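Local coordinates for protein hydroquinone dioxygenase large subunit (Pseudomonas sp., PDB 4ZXA) that probably forms, with a small subunit, a two-subunit iron-dependent dioxygenase of the cupin class that opens the ring of hydroquinone by adding oxygen next to a hydroxyl, at residues E[70-73]-E[74-78]; E[92-96]-E[97-101]; E[108-112]-E[113-117]; E[320-323]-E[324-327]. All coordinates share one frame; numbering follows the deposited sequence.

Interaction 1: residues E[70-73]-E[74-78]; sequences MMRD and VAWGF. With H8N (4-hydroxybenzonitrile), chain J.
Arg-72 and Trp-76, one helical turn apart, meet through carbon rather than charge. CB of Arg-72 sits over the six-membered ring of the indole, 3.5 Å from its centroid and 11° off the normal, a CH-pi contact. Its CG and CD run on past CZ2. Because the chain bends at chi2 (-44°), the guanidinium is carried beyond the indole edge with its plane nearly perpendicular to the ring, and there it binds the carbonyl oxygens of Pro-143, Thr-229 and Trp-230.

Backbone bonds form the second group. Val-74 N and Ala-75 N donate to Met-70 O and Met-71 O in regular helical fashion, and Trp-76 N reaches Arg-72 O at 2.8 Å. Helix 63-75 then ends in a Schellman motif: Gly-77 turns to positive phi, its N bonds weakly to Val-74 O, and Phe-78 N closes on Asp-73 O at 2.8 Å. The Asp-73 carboxylate lies beside the phenyl ring of Phe-78, planes 70° apart, OD1 being 3.2 Å from CD1 of that ring; OD2 is held by Thr-91.

The ligand contact is through van der Waals packing. CZ2 of Trp-76 comes within 3.8 Å of CAE of 4-hydroxybenzonitrile, meeting it obliquely, while Phe-79, Leu-252 and Val-254 pack around the indole. An alanine in place of Trp-76 would probably take this wall from the pocket and leave CB of Arg-72 without its CH-pi partner. On the other flank of the helix, Met-70 and Val-74 rest on Phe-129 of helix 122-136.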
loop_
_atom_site.group_PDB
_atom_site.type_symbol
_atom_site.label_atom_id
_atom_site.label_comp_id
_atom_site.label_asym_id
_atom_site.label_seq_id
_atom_site.Cartn_x
_atom_site.Cartn_y
_atom_site.Cartn_z
ATOM N N MET E 70 9.808 -2.276 -9.573
ATOM C CA MET E 70 10.964 -2.054 -10.438
ATOM C C MET E 70 11.391 -3.370 -11.038
ATOM O O MET E 70 11.853 -3.427 -12.185
ATOM C CB MET E 70 12.144 -1.421 -9.684
ATOM C CG MET E 70 13.401 -1.291 -10.548
ATOM S SD MET E 70 14.661 -0.209 -9.841
ATOM C CE MET E 70 13.824 1.384 -10.003
ATOM N N MET E 71 11.222 -4.431 -10.254
ATOM C CA MET E 71 11.516 -5.776 -10.741
ATOM C C MET E 71 10.680 -6.086 -11.964
ATOM O O MET E 71 11.187 -6.676 -12.908
ATOM C CB MET E 71 11.247 -6.828 -9.679
ATOM C CG MET E 71 11.544 -8.228 -10.154
ATOM S SD MET E 71 13.295 -8.608 -10.163
ATOM C CE MET E 71 13.639 -8.769 -11.920
ATOM N N ARG E 72 9.405 -5.694 -11.958
ATOM C CA ARG E 72 8.570 -5.947 -13.125
ATOM C C ARG E 72 9.048 -5.083 -14.283
ATOM O O ARG E 72 9.207 -5.578 -15.398
ATOM C CB ARG E 72 7.063 -5.734 -12.848
ATOM C CG ARG E 72 6.441 -6.701 -11.802
ATOM C CD ARG E 72 6.906 -8.122 -12.039
ATOM N NE ARG E 72 6.349 -9.113 -11.122
ATOM C CZ ARG E 72 6.696 -9.235 -9.840
ATOM N NH1 ARG E 72 7.562 -8.388 -9.290
ATOM N NH2 ARG E 72 6.159 -10.192 -9.100
ATOM N N ASP E 73 9.304 -3.802 -14.011
ATOM C CA ASP E 73 9.698 -2.879 -15.076
ATOM C C ASP E 73 10.958 -3.363 -15.786
ATOM O O ASP E 73 11.090 -3.220 -17.002
ATOM C CB ASP E 73 9.914 -1.456 -14.553
ATOM C CG ASP E 73 9.341 -0.394 -15.483
ATOM O OD1 ASP E 73 8.818 -0.734 -16.577
ATOM O OD2 ASP E 73 9.411 0.797 -15.116
ATOM N N VAL E 74 11.875 -3.944 -15.021
ATOM C CA VAL E 74 13.134 -4.406 -15.583
ATOM C C VAL E 74 12.938 -5.691 -16.363
ATOM O O VAL E 74 13.496 -5.850 -17.450
ATOM C CB VAL E 74 14.207 -4.626 -14.505
ATOM C CG1 VAL E 74 15.247 -5.620 -14.993
ATOM C CG2 VAL E 74 14.842 -3.308 -14.137
ATOM N N ALA E 75 12.137 -6.595 -15.805
ATOM C CA ALA E 75 11.925 -7.898 -16.411
ATOM C C ALA E 75 11.124 -7.758 -17.698
ATOM O O ALA E 75 11.285 -8.556 -18.622
ATOM C CB ALA E 75 11.217 -8.839 -15.439
ATOM N N TRP E 76 10.255 -6.751 -17.746
ATOM C CA TRP E 76 9.362 -6.552 -18.889
ATOM C C TRP E 76 9.971 -5.635 -19.944
ATOM O O TRP E 76 9.362 -5.376 -20.971
ATOM C CB TRP E 76 8.018 -5.958 -18.442
ATOM C CG TRP E 76 7.271 -6.783 -17.448
ATOM C CD1 TRP E 76 7.523 -8.078 -17.101
ATOM C CD2 TRP E 76 6.160 -6.357 -16.646
ATOM N NE1 TRP E 76 6.632 -8.485 -16.139
ATOM C CE2 TRP E 76 5.789 -7.450 -15.838
ATOM C CE3 TRP E 76 5.449 -5.162 -16.526
ATOM C CZ2 TRP E 76 4.728 -7.386 -14.943
ATOM C CZ3 TRP E 76 4.409 -5.094 -15.635
ATOM C CH2 TRP E 76 4.055 -6.198 -14.850
ATOM N N GLY E 77 11.164 -5.115 -19.683
ATOM C CA GLY E 77 11.781 -4.186 -20.614
ATOM C C GLY E 77 10.951 -2.929 -20.745
ATOM O O GLY E 77 10.878 -2.318 -21.815
ATOM N N PHE E 78 10.322 -2.546 -19.636
ATOM C CA PHE E 78 9.478 -1.352 -19.564
ATOM C C PHE E 78 8.127 -1.511 -20.247
ATOM O O PHE E 78 7.367 -0.554 -20.370
ATOM C CB PHE E 78 10.244 -0.099 -20.011
ATOM C CG PHE E 78 11.455 0.175 -19.165
ATOM C CD1 PHE E 78 11.313 0.736 -17.896
ATOM C CD2 PHE E 78 12.723 -0.172 -19.604
ATOM C CE1 PHE E 78 12.424 0.977 -17.080
ATOM C CE2 PHE E 78 13.835 0.060 -18.808
ATOM C CZ PHE E 78 13.690 0.637 -17.536
HETATM N NAA H8N J . -1.260 -5.133 -17.980
HETATM C CAC H8N J . -0.868 -6.092 -17.496
HETATM C CAI H8N J . -0.395 -7.362 -16.871
HETATM C CAF H8N J . -1.337 -8.335 -16.562
HETATM C CAD H8N J . -0.936 -9.532 -15.975
HETATM C CAH H8N J . 0.413 -9.712 -15.717
HETATM O OAB H8N J . 0.818 -10.880 -15.128
HETATM C CAE H8N J . 1.359 -8.740 -16.024
HETATM C CAG H8N J . 0.950 -7.553 -16.611
#

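Interaction 2: residues E[92-96]-E[97-101]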
loop_
_atom_site.group_PDB
_atom_site.type_symbol
_atom_site.label_atom_id
_atom_site.label_comp_id
_atom_site.label_asym_id
_atom_site.label_seq_id
_atom_site.Cartn_x
_atom_site.Cartn_y
_atom_site.Cartn_z
ATOM N N ARG E 92 7.062 5.476 -18.924
ATOM C CA ARG E 92 6.264 5.328 -20.122
ATOM C C ARG E 92 7.262 4.838 -21.124
ATOM O O ARG E 92 8.271 5.488 -21.346
ATOM C CB ARG E 92 5.695 6.680 -20.554
ATOM C CG ARG E 92 4.369 6.604 -21.302
ATOM C CD ARG E 92 4.468 5.850 -22.640
ATOM N NE ARG E 92 3.280 6.099 -23.462
ATOM C CZ ARG E 92 3.022 5.513 -24.630
ATOM N NH1 ARG E 92 3.856 4.613 -25.129
ATOM N NH2 ARG E 92 1.921 5.827 -25.296
ATOM N N ASN E 93 7.026 3.663 -21.688
ATOM C CA ASN E 93 7.960 3.148 -22.670
ATOM C C ASN E 93 7.652 3.796 -24.009
ATOM O O ASN E 93 6.504 3.746 -24.475
ATOM C CB ASN E 93 7.884 1.623 -22.777
ATOM C CG ASN E 93 9.125 1.023 -23.433
ATOM O OD1 ASN E 93 9.964 1.747 -23.963
ATOM N ND2 ASN E 93 9.245 -0.308 -23.392
ATOM N N TYR E 94 8.687 4.378 -24.598
ATOM C CA TYR E 94 8.620 4.969 -25.918
ATOM C C TYR E 94 9.421 4.147 -26.926
ATOM O O TYR E 94 9.754 4.622 -28.004
ATOM C CB TYR E 94 8.996 6.450 -25.890
ATOM C CG TYR E 94 7.869 7.287 -25.345
ATOM C CD1 TYR E 94 6.644 7.325 -25.985
ATOM C CD2 TYR E 94 8.012 8.006 -24.168
ATOM C CE1 TYR E 94 5.603 8.069 -25.487
ATOM C CE2 TYR E 94 6.973 8.753 -23.663
ATOM C CZ TYR E 94 5.771 8.780 -24.329
ATOM O OH TYR E 94 4.727 9.521 -23.838
ATOM N N TYR E 95 9.684 2.893 -26.569
ATOM C CA TYR E 95 10.340 1.950 -27.474
ATOM C C TYR E 95 11.700 2.326 -28.077
ATOM O O TYR E 95 11.882 2.301 -29.288
ATOM C CB TYR E 95 9.331 1.520 -28.534
ATOM C CG TYR E 95 7.956 1.386 -27.928
ATOM C CD1 TYR E 95 7.731 0.512 -26.874
ATOM C CD2 TYR E 95 6.899 2.156 -28.373
ATOM C CE1 TYR E 95 6.491 0.393 -26.302
ATOM C CE2 TYR E 95 5.653 2.044 -27.805
ATOM C CZ TYR E 95 5.454 1.159 -26.770
ATOM O OH TYR E 95 4.214 1.039 -26.199
ATOM N N GLY E 96 12.631 2.703 -27.207
ATOM C CA GLY E 96 13.973 3.110 -27.591
ATOM C C GLY E 96 14.413 4.150 -26.588
ATOM O O GLY E 96 15.571 4.243 -26.197
ATOM N N LYS E 97 13.432 4.930 -26.178
ATOM C CA LYS E 97 13.531 5.919 -25.104
ATOM C C LYS E 97 12.466 5.616 -24.042
ATOM O O LYS E 97 11.390 5.106 -24.359
ATOM C CB LYS E 97 13.325 7.334 -25.655
ATOM C CG LYS E 97 14.459 7.845 -26.546
ATOM C CD LYS E 97 13.985 8.995 -27.450
ATOM C CE LYS E 97 15.142 9.892 -27.894
ATOM N NZ LYS E 97 16.273 9.144 -28.528
ATOM N N VAL E 98 12.761 5.920 -22.783
ATOM C CA VAL E 98 11.783 5.736 -21.718
ATOM C C VAL E 98 11.688 6.981 -20.851
ATOM O O VAL E 98 12.700 7.449 -20.330
ATOM C CB VAL E 98 12.150 4.558 -20.792
ATOM C CG1 VAL E 98 11.201 4.511 -19.605
ATOM C CG2 VAL E 98 12.144 3.237 -21.551
ATOM N N ASP E 99 10.475 7.507 -20.688
ATOM C CA ASP E 99 10.236 8.599 -19.753
ATOM C C ASP E 99 10.209 8.084 -18.318
ATOM O O ASP E 99 9.521 7.119 -18.019
ATOM C CB ASP E 99 8.899 9.278 -20.048
ATOM C CG ASP E 99 9.008 10.359 -21.102
ATOM O OD1 ASP E 99 10.097 10.493 -21.692
ATOM O OD2 ASP E 99 8.007 11.069 -21.354
ATOM N N LEU E 100 10.961 8.731 -17.427
ATOM C CA LEU E 100 10.745 8.559 -15.990
ATOM C C LEU E 100 10.044 9.804 -15.491
ATOM O O LEU E 100 10.524 10.915 -15.716
ATOM C CB LEU E 100 12.054 8.368 -15.231
ATOM C CG LEU E 100 11.902 8.207 -13.721
ATOM C CD1 LEU E 100 10.939 7.075 -13.370
ATOM C CD2 LEU E 100 13.250 7.932 -13.098
ATOM N N TYR E 101 8.908 9.621 -14.825
ATOM C CA TYR E 101 8.117 10.747 -14.345
ATOM C C TYR E 101 7.711 10.636 -12.880
ATOM O O TYR E 101 7.607 9.542 -12.327
ATOM C CB TYR E 101 6.866 10.929 -15.199
ATOM C CG TYR E 101 5.977 9.696 -15.277
ATOM C CD1 TYR E 101 6.073 8.819 -16.351
ATOM C CD2 TYR E 101 5.031 9.426 -14.294
ATOM C CE1 TYR E 101 5.264 7.713 -16.449
ATOM C CE2 TYR E 101 4.209 8.305 -14.380
ATOM C CZ TYR E 101 4.340 7.456 -15.460
ATOM O OH TYR E 101 3.549 6.343 -15.564
#
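Asp-99 and Arg-92 pair across the two strands through a matched set of backbone bonds, Arg-92 N to Asp-99 O and Asp-99 N to Arg-92 O, each 3.1 Å long. Next along the ladder, Asn-93 and Val-98 form a non-hydrogen-bonded pair; CG2 of Val-98 lies 3.6 Å from Asn-93 OD1. Tyr-94 N then donates to Lys-97 O, 2.8 Å away, and draws the ends together.

Side chains build on this frame. The phenol of Tyr-94 comes edge-on to the Asp-99 carboxylate, CE2 being 3.4 Å from OD2, with the two planes 76° apart. Over one face of the same ring lies Arg-92 CD. Arg-92 starts with CG opposite its backbone N (chi1 -151°) and bends at chi2, which carries the guanidinium forward, toward the turn; there NH1 bonds to Asn-93 O, 2.9 Å away, close to the guanidinium plane. In the connection, Asn-93 OD1 accepts from Tyr-95 N, which lies well above the amide carbonyl plane, and Gly-96 takes backbone angles that a side chain would hardly tolerate.

Further out, Asp-99 OD1 receives the amide of Asn-119, Lys-97 NZ forms a salt bridge with Glu-121, and Arg-92 makes a cation-pi contact with Trp-82. Tyr-95 reaches Asp-259 with its hydroxyl. The whole is a beta hairpin of strands 89-93 and 97-102 with an Asx turn in its connection.

Interaction 3: residues E[108-112]-E[113-117]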
loop_
_atom_site.group_PDB
_atom_site.type_symbol
_atom_site.label_atom_id
_atom_site.label_comp_id
_atom_site.label_asym_id
_atom_site.label_seq_id
_atom_site.Cartn_x
_atom_site.Cartn_y
_atom_site.Cartn_z
ATOM N N THR E 108 -3.553 16.053 -9.608
ATOM C CA THR E 108 -3.342 17.034 -8.552
ATOM C C THR E 108 -1.915 17.587 -8.535
ATOM O O THR E 108 -1.704 18.799 -8.400
ATOM C CB THR E 108 -3.721 16.460 -7.170
ATOM O OG1 THR E 108 -4.994 15.809 -7.263
ATOM C CG2 THR E 108 -3.779 17.571 -6.118
ATOM N N LEU E 109 -0.936 16.702 -8.669
ATOM C CA LEU E 109 0.449 17.147 -8.695
ATOM C C LEU E 109 0.710 17.973 -9.955
ATOM O O LEU E 109 1.378 19.009 -9.907
ATOM C CB LEU E 109 1.402 15.955 -8.573
ATOM C CG LEU E 109 1.228 15.223 -7.234
ATOM C CD1 LEU E 109 2.314 14.207 -7.025
ATOM C CD2 LEU E 109 1.229 16.190 -6.077
ATOM N N LYS E 110 0.146 17.518 -11.071
ATOM C CA LYS E 110 0.299 18.174 -12.368
ATOM C C LYS E 110 -0.286 19.595 -12.349
ATOM O O LYS E 110 0.377 20.567 -12.732
ATOM C CB LYS E 110 -0.359 17.309 -13.459
ATOM C CG LYS E 110 -0.233 17.828 -14.891
ATOM C CD LYS E 110 1.130 17.532 -15.512
ATOM C CE LYS E 110 1.206 17.996 -16.981
ATOM N NZ LYS E 110 1.740 19.399 -17.106
ATOM N N ALA E 111 -1.526 19.713 -11.892
ATOM C CA ALA E 111 -2.154 21.025 -11.760
ATOM C C ALA E 111 -1.370 21.978 -10.850
ATOM O O ALA E 111 -1.394 23.186 -11.050
ATOM C CB ALA E 111 -3.585 20.888 -11.283
ATOM N N ALA E 112 -0.668 21.444 -9.858
ATOM C CA ALA E 112 0.132 22.296 -8.970
ATOM C C ALA E 112 1.551 22.519 -9.504
ATOM O O ALA E 112 2.367 23.198 -8.875
ATOM C CB ALA E 112 0.178 21.717 -7.570
ATOM N N GLY E 113 1.839 21.932 -10.664
ATOM C CA GLY E 113 3.142 22.058 -11.290
ATOM C C GLY E 113 4.315 21.638 -10.425
ATOM O O GLY E 113 5.348 22.291 -10.448
ATOM N N VAL E 114 4.159 20.553 -9.669
ATOM C CA VAL E 114 5.251 19.997 -8.871
ATOM C C VAL E 114 5.766 18.680 -9.454
ATOM O O VAL E 114 6.571 17.979 -8.837
ATOM C CB VAL E 114 4.836 19.738 -7.416
ATOM C CG1 VAL E 114 4.331 21.017 -6.771
ATOM C CG2 VAL E 114 3.782 18.653 -7.355
ATOM N N ASN E 115 5.290 18.343 -10.643
ATOM C CA ASN E 115 5.715 17.130 -11.304
ATOM C C ASN E 115 7.015 17.342 -12.076
ATOM O O ASN E 115 7.396 18.464 -12.381
ATOM C CB ASN E 115 4.627 16.687 -12.274
ATOM C CG ASN E 115 4.231 17.792 -13.241
ATOM O OD1 ASN E 115 3.729 18.845 -12.833
ATOM N ND2 ASN E 115 4.450 17.554 -14.529
ATOM N N TYR E 116 7.687 16.251 -12.406
ATOM C CA TYR E 116 8.825 16.310 -13.312
ATOM C C TYR E 116 8.911 15.032 -14.150
ATOM O O TYR E 116 8.663 13.932 -13.647
ATOM C CB TYR E 116 10.118 16.529 -12.524
ATOM C CG TYR E 116 11.380 16.482 -13.353
ATOM C CD1 TYR E 116 11.788 17.577 -14.117
ATOM C CD2 TYR E 116 12.181 15.352 -13.352
ATOM C CE1 TYR E 116 12.966 17.530 -14.868
ATOM C CE2 TYR E 116 13.353 15.295 -14.092
ATOM C CZ TYR E 116 13.741 16.380 -14.853
ATOM O OH TYR E 116 14.907 16.288 -15.583
ATOM N N THR E 117 9.263 15.185 -15.423
ATOM C CA THR E 117 9.503 14.040 -16.306
ATOM C C THR E 117 10.845 14.219 -17.000
ATOM O O THR E 117 11.208 15.343 -17.333
ATOM C CB THR E 117 8.451 13.941 -17.430
ATOM O OG1 THR E 117 7.140 14.168 -16.903
ATOM C CG2 THR E 117 8.531 12.570 -18.121
HETATM O O HOH W 1 3.349 21.181 -14.752
#
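Leu-109 and Val-114 close the C-terminal end of helix 107-111 in a Schellman motif. Val-114 N donates to Leu-109 O almost straight, 3.2 Å long at 171°, and Gly-113, at positive phi, sends its N to Lys-110 O from above the carbonyl plane. Apolar contact in the cap comes chiefly from CD2 of Leu-109 against CG2 of Val-114, 3.8 Å apart. Ile-28 of the small subunit packs on Leu-109 and Ala-112, and Pro-283 of the second large subunit also reaches Leu-109, which places this helix end where the chains meet.

Asn-115 leads from the cap into strand 116-121. From its CB, which points back at the helix, CG sits between the backbone N and the carbonyl carbon (chi1 54°) and comes within 4.0 Å of Lys-110 CA. At the tip the amide divides its work. OD1 lies 3.5 Å from Lys-110 CA and accepts from a water, while ND2 touches Lys-110 CD and bonds weakly to Thr-104. The aliphatic part of Lys-110 bends at chi2 and passes obliquely across this amide. Replacing Asn-115 with an alanine would probably leave the water without its acceptor and the Lys-110 chain freer to swing. That water stands 3.0 Å from Asn-115 OD1, and also accepts a weak bond from Lys-110 NZ at 3.4 Å.

Interaction 4: residues E[320-323]-E[324-327]; sequences TPNL and PHLY
Leu-326 N donates to Asn-322 O and Tyr-327 N to Leu-323 O, both bonds 3.0 Å long and close to straight, and together they tie the first turn of helix 323-329 to the residues that open it. Each donor lies nearly in line with the carbonyl it meets. Just ahead, a type I beta turn from Thr-320 to Leu-323 brings the chain round, closed by a weak bond from Leu-323 N to Thr-320 O.

Polar groups also meet carbon. Asn-322 holds the N-cap position, yet its side chain makes no capping bond. With chi1 at 73° its amide is directed over Leu-326 instead, OD1 lying 3.7 Å from CD1 of that leucine. ND2 comes near the edge of the His-325 ring, 4.1 Å from CD2, the amide and imidazole planes being 45° apart. The Tyr-327 ring brings its edge to the carbonyl of Leu-323, CD2 standing 3.2 Å from that oxygen.

Apolar contacts gather on Leu-323, the buried residue of the group. Its CD1 touches CD1 of Leu-326 at 4.0 Å, its CB meets the Pro-324 ring at CD, and its CG lies more loosely beside Tyr-327 CE2. Pro-324 suits the first turn of a helix, where no backbone N-H is needed.

The turn follows strand 310-318. Leu-323 and Tyr-327 both pack on Arg-260, and the Tyr-327 hydroxyl binds Val-261 N just before strand 262-266. Leu-59 of the small subunit packs on Thr-320 and Leu-326.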
loop_
_atom_site.group_PDB
_atom_site.type_symbol
_atom_site.label_atom_id
_atom_site.label_comp_id
_atom_site.label_asym_id
_atom_site.label_seq_id
_atom_site.Cartn_x
_atom_site.Cartn_y
_atom_site.Cartn_z
ATOM N N THR E 320 3.072 -7.055 -33.096
ATOM C CA THR E 320 3.162 -6.271 -34.321
ATOM C C THR E 320 3.726 -4.855 -34.068
ATOM O O THR E 320 3.172 -4.083 -33.280
ATOM C CB THR E 320 1.776 -6.163 -34.990
ATOM O OG1 THR E 320 1.264 -7.478 -35.269
ATOM C CG2 THR E 320 1.869 -5.355 -36.275
ATOM N N PRO E 321 4.813 -4.503 -34.767
ATOM C CA PRO E 321 5.598 -3.291 -34.501
ATOM C C PRO E 321 4.847 -1.953 -34.622
ATOM O O PRO E 321 5.145 -1.043 -33.847
ATOM C CB PRO E 321 6.705 -3.363 -35.559
ATOM C CG PRO E 321 6.786 -4.812 -35.949
ATOM C CD PRO E 321 5.383 -5.292 -35.875
ATOM N N ASN E 322 3.910 -1.818 -35.557
ATOM C CA ASN E 322 3.305 -0.502 -35.789
ATOM C C ASN E 322 2.007 -0.243 -35.018
ATOM O O ASN E 322 1.227 0.644 -35.374
ATOM C CB ASN E 322 3.123 -0.228 -37.290
ATOM C CG ASN E 322 1.979 -1.040 -37.911
ATOM O OD1 ASN E 322 1.483 -1.994 -37.315
ATOM N ND2 ASN E 322 1.549 -0.645 -39.106
ATOM N N LEU E 323 1.781 -1.015 -33.958
ATOM C CA LEU E 323 0.577 -0.848 -33.131
ATOM C C LEU E 323 0.346 0.595 -32.661
ATOM O O LEU E 323 -0.750 1.121 -32.818
ATOM C CB LEU E 323 0.570 -1.821 -31.943
ATOM C CG LEU E 323 -0.150 -3.173 -32.134
ATOM C CD1 LEU E 323 -0.447 -3.472 -33.592
ATOM C CD2 LEU E 323 0.645 -4.315 -31.515
ATOM N N PRO E 324 1.374 1.247 -32.089
ATOM C CA PRO E 324 1.151 2.638 -31.665
ATOM C C PRO E 324 0.619 3.491 -32.818
ATOM O O PRO E 324 -0.333 4.254 -32.624
ATOM C CB PRO E 324 2.544 3.105 -31.235
ATOM C CG PRO E 324 3.232 1.842 -30.827
ATOM C CD PRO E 324 2.729 0.776 -31.762
ATOM N N HIS E 325 1.212 3.352 -34.005
ATOM C CA HIS E 325 0.694 4.055 -35.183
ATOM C C HIS E 325 -0.785 3.739 -35.434
ATOM O O HIS E 325 -1.593 4.653 -35.597
ATOM C CB HIS E 325 1.511 3.748 -36.434
ATOM C CG HIS E 325 0.799 4.092 -37.708
ATOM N ND1 HIS E 325 0.428 5.381 -38.027
ATOM C CD2 HIS E 325 0.368 3.311 -38.726
ATOM C CE1 HIS E 325 -0.196 5.377 -39.194
ATOM N NE2 HIS E 325 -0.246 4.138 -39.640
ATOM N N LEU E 326 -1.145 2.456 -35.434
ATOM C CA LEU E 326 -2.544 2.081 -35.686
ATOM C C LEU E 326 -3.525 2.727 -34.719
ATOM O O LEU E 326 -4.602 3.163 -35.131
ATOM C CB LEU E 326 -2.724 0.575 -35.683
ATOM C CG LEU E 326 -1.871 -0.134 -36.733
ATOM C CD1 LEU E 326 -2.149 -1.613 -36.732
ATOM C CD2 LEU E 326 -2.160 0.470 -38.077
ATOM N N TYR E 327 -3.160 2.798 -33.435
ATOM C CA TYR E 327 -4.049 3.391 -32.429
ATOM C C TYR E 327 -4.120 4.907 -32.552
ATOM O O TYR E 327 -5.201 5.478 -32.500
ATOM C CB TYR E 327 -3.682 2.951 -30.998
ATOM C CG TYR E 327 -4.071 1.519 -30.718
ATOM C CD1 TYR E 327 -5.375 1.191 -30.349
ATOM C CD2 TYR E 327 -3.157 0.491 -30.873
ATOM C CE1 TYR E 327 -5.754 -0.137 -30.120
ATOM C CE2 TYR E 327 -3.518 -0.832 -30.644
ATOM C CZ TYR E 327 -4.817 -1.136 -30.269
ATOM O OH TYR E 327 -5.158 -2.444 -30.042
#

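Interaction 1 is the most deeply placed, its centre about 5 Å from the centre of the chain, and the one that borders the ligand; interactions 3 and 4 lie further out, where the small subunit packs on both. Interactions 1 and 3 end helices with the same glycine motif, whereas interaction 4 begins one and interaction 2 turns a hairpin. The first two meet directly: Phe-78 CG lies 3.9 Å from Val-98 CG2. Strands 97-102 and 116-121 are sheet neighbours, so Leu-100 and Thr-117 bring interactions 2 and 3 together. Tyr-95 touches Pro-324 of interaction 4. Interaction 1 lays an indole face on an aliphatic chain; interaction 3 adds a water-bridged lysine, interaction 4 leucine packing.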